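Local coordinates for protein CsuE (Acinetobacter baumannii, PDB 6FJY) that probably serves as the tip adhesion subunit of archaic chaperone-usher Csu pili, captured in its pre-assembly complex with the chaperone CsuC, at residues 254-259 with 283-288. Residues are numbered along the deposited sequence; the frame is centred on the assembly and turned at random.
Sequences DRWGSG and YVFTTK
Y283 meets the indole of W256 through its beta carbon: CB lies 3.8 Å from CH2 of W256, an apolar touch in which the two side chains cross at about a right angle. F285 makes the second contact, its CB in the plane of the indole at the edge, 3.7 Å from CZ3 of W256. With chi1 at 68°, CG of F285 sits between backbone N and carbonyl carbon, and its ring stands up against the benzo edge of the indole. CZ3 of W256 is 3.8 Å from CD1 of F285. The indole edge points at the phenyl face in an offset edge-to-face pair, the six-membered rings 5.7 Å apart between centroids and their planes at 70°. W256 is buried, also touching M206, K249 and L220, and its NE1 donates to the carbonyl of V218. W263 forms edge-to-face pairs with both W256 and Y283. The loop reaches segment 283-288 through W256 alone, with no hydrogen bond between the two segments. Strand 279-289 runs between strands 202-210 and 242-249, both antiparallel to it, while strand 217-220 flanks the indole in this Ig-like beta sandwich.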
loop_
_atom_site.group_PDB
_atom_site.type_symbol
_atom_site.label_atom_id
_atom_site.label_comp_id
_atom_site.label_asym_id
_atom_site.label_seq_id
_atom_site.Cartn_x
_atom_site.Cartn_y
_atom_site.Cartn_z
ATOM N N ASP D 254 16.988 28.566 -9.281
ATOM C CA ASP D 254 17.286 27.370 -8.505
ATOM C C ASP D 254 17.189 26.153 -9.414
ATOM O O ASP D 254 16.156 25.926 -10.054
ATOM C CB ASP D 254 16.326 27.237 -7.329
ATOM C CG ASP D 254 16.691 28.150 -6.183
ATOM O OD1 ASP D 254 17.752 28.800 -6.263
ATOM O OD2 ASP D 254 15.911 28.214 -5.206
ATOM N N ARG D 255 18.257 25.369 -9.489
ATOM C CA ARG D 255 18.244 24.188 -10.339
ATOM C C ARG D 255 17.432 23.062 -9.687
ATOM O O ARG D 255 17.541 22.819 -8.485
ATOM C CB ARG D 255 19.673 23.728 -10.613
ATOM C CG ARG D 255 19.732 22.782 -11.763
ATOM C CD ARG D 255 21.138 22.325 -12.069
ATOM N NE ARG D 255 21.138 21.400 -13.199
ATOM C CZ ARG D 255 21.230 20.081 -13.075
ATOM N NH1 ARG D 255 21.354 19.544 -11.873
ATOM N NH2 ARG D 255 21.213 19.302 -14.149
ATOM N N TRP D 256 16.599 22.390 -10.491
ATOM C CA TRP D 256 15.828 21.216 -10.068
ATOM C C TRP D 256 16.597 19.984 -10.518
ATOM O O TRP D 256 16.578 19.623 -11.695
ATOM C CB TRP D 256 14.420 21.230 -10.659
ATOM C CG TRP D 256 13.494 20.251 -10.073
ATOM C CD1 TRP D 256 13.761 19.367 -9.065
ATOM C CD2 TRP D 256 12.126 20.052 -10.435
ATOM N NE1 TRP D 256 12.638 18.632 -8.777
ATOM C CE2 TRP D 256 11.620 19.034 -9.605
ATOM C CE3 TRP D 256 11.279 20.638 -11.379
ATOM C CZ2 TRP D 256 10.307 18.578 -9.697
ATOM C CZ3 TRP D 256 9.964 20.191 -11.464
ATOM C CH2 TRP D 256 9.494 19.170 -10.626
ATOM N N GLY D 257 17.299 19.361 -9.577
ATOM C CA GLY D 257 18.056 18.149 -9.818
ATOM C C GLY D 257 17.774 17.152 -8.714
ATOM O O GLY D 257 16.635 16.967 -8.289
ATOM N N SER D 258 18.836 16.513 -8.238
ATOM C CA SER D 258 18.771 15.579 -7.124
ATOM C C SER D 258 19.609 16.109 -5.963
ATOM O O SER D 258 20.137 17.225 -6.001
ATOM C CB SER D 258 19.244 14.185 -7.543
ATOM O OG SER D 258 20.599 14.205 -7.947
ATOM N N GLY D 259 19.719 15.284 -4.927
ATOM C CA GLY D 259 20.433 15.645 -3.719
ATOM C C GLY D 259 19.963 16.949 -3.113
ATOM O O GLY D 259 18.829 17.059 -2.640
ATOM N N TYR D 283 4.007 21.539 -9.480
ATOM C CA TYR D 283 5.387 22.024 -9.500
ATOM C C TYR D 283 5.626 22.713 -10.838
ATOM O O TYR D 283 5.815 22.049 -11.858
ATOM C CB TYR D 283 6.382 20.884 -9.279
ATOM C CG TYR D 283 6.180 20.117 -7.992
ATOM C CD1 TYR D 283 5.224 19.103 -7.904
ATOM C CD2 TYR D 283 6.957 20.393 -6.866
ATOM C CE1 TYR D 283 5.041 18.392 -6.723
ATOM C CE2 TYR D 283 6.775 19.698 -5.686
ATOM C CZ TYR D 283 5.818 18.699 -5.619
ATOM O OH TYR D 283 5.635 18.010 -4.446
ATOM N N VAL D 284 5.629 24.034 -10.823
ATOM C CA VAL D 284 5.925 24.826 -12.005
ATOM C C VAL D 284 7.429 24.827 -12.220
ATOM O O VAL D 284 8.214 24.881 -11.263
ATOM C CB VAL D 284 5.362 26.255 -11.861
ATOM C CG1 VAL D 284 5.769 27.130 -13.044
ATOM C CG2 VAL D 284 3.853 26.196 -11.750
ATOM N N PHE D 285 7.841 24.740 -13.481
ATOM C CA PHE D 285 9.254 24.659 -13.801
ATOM C C PHE D 285 9.484 25.192 -15.204
ATOM O O PHE D 285 8.572 25.237 -16.039
ATOM C CB PHE D 285 9.791 23.225 -13.661
ATOM C CG PHE D 285 9.248 22.250 -14.675
ATOM C CD1 PHE D 285 8.069 21.558 -14.432
ATOM C CD2 PHE D 285 9.941 21.992 -15.852
ATOM C CE1 PHE D 285 7.582 20.646 -15.354
ATOM C CE2 PHE D 285 9.459 21.082 -16.778
ATOM C CZ PHE D 285 8.276 20.412 -16.533
ATOM N N THR D 286 10.724 25.604 -15.448
ATOM C CA THR D 286 11.107 26.243 -16.694
ATOM C C THR D 286 12.253 25.470 -17.311
ATOM O O THR D 286 13.252 25.193 -16.639
ATOM C CB THR D 286 11.509 27.697 -16.465
ATOM O OG1 THR D 286 10.381 28.426 -15.969
ATOM C CG2 THR D 286 11.965 28.315 -17.760
ATOM N N THR D 287 12.094 25.114 -18.579
ATOM C CA THR D 287 13.100 24.393 -19.350
ATOM C C THR D 287 13.744 25.395 -20.306
ATOM O O THR D 287 13.078 25.913 -21.209
ATOM C CB THR D 287 12.462 23.226 -20.104
ATOM O OG1 THR D 287 11.624 22.479 -19.212
ATOM C CG2 THR D 287 13.520 22.306 -20.670
ATOM N N LYS D 288 15.024 25.685 -20.090
ATOM C CA LYS D 288 15.762 26.678 -20.864
ATOM C C LYS D 288 16.883 26.018 -21.658
ATOM O O LYS D 288 17.398 24.962 -21.285
ATOM C CB LYS D 288 16.371 27.759 -19.958
ATOM C CG LYS D 288 15.398 28.540 -19.096
ATOM C CD LYS D 288 16.149 29.369 -18.039
ATOM C CE LYS D 288 15.176 30.078 -17.077
ATOM N NZ LYS D 288 15.862 30.814 -15.974
#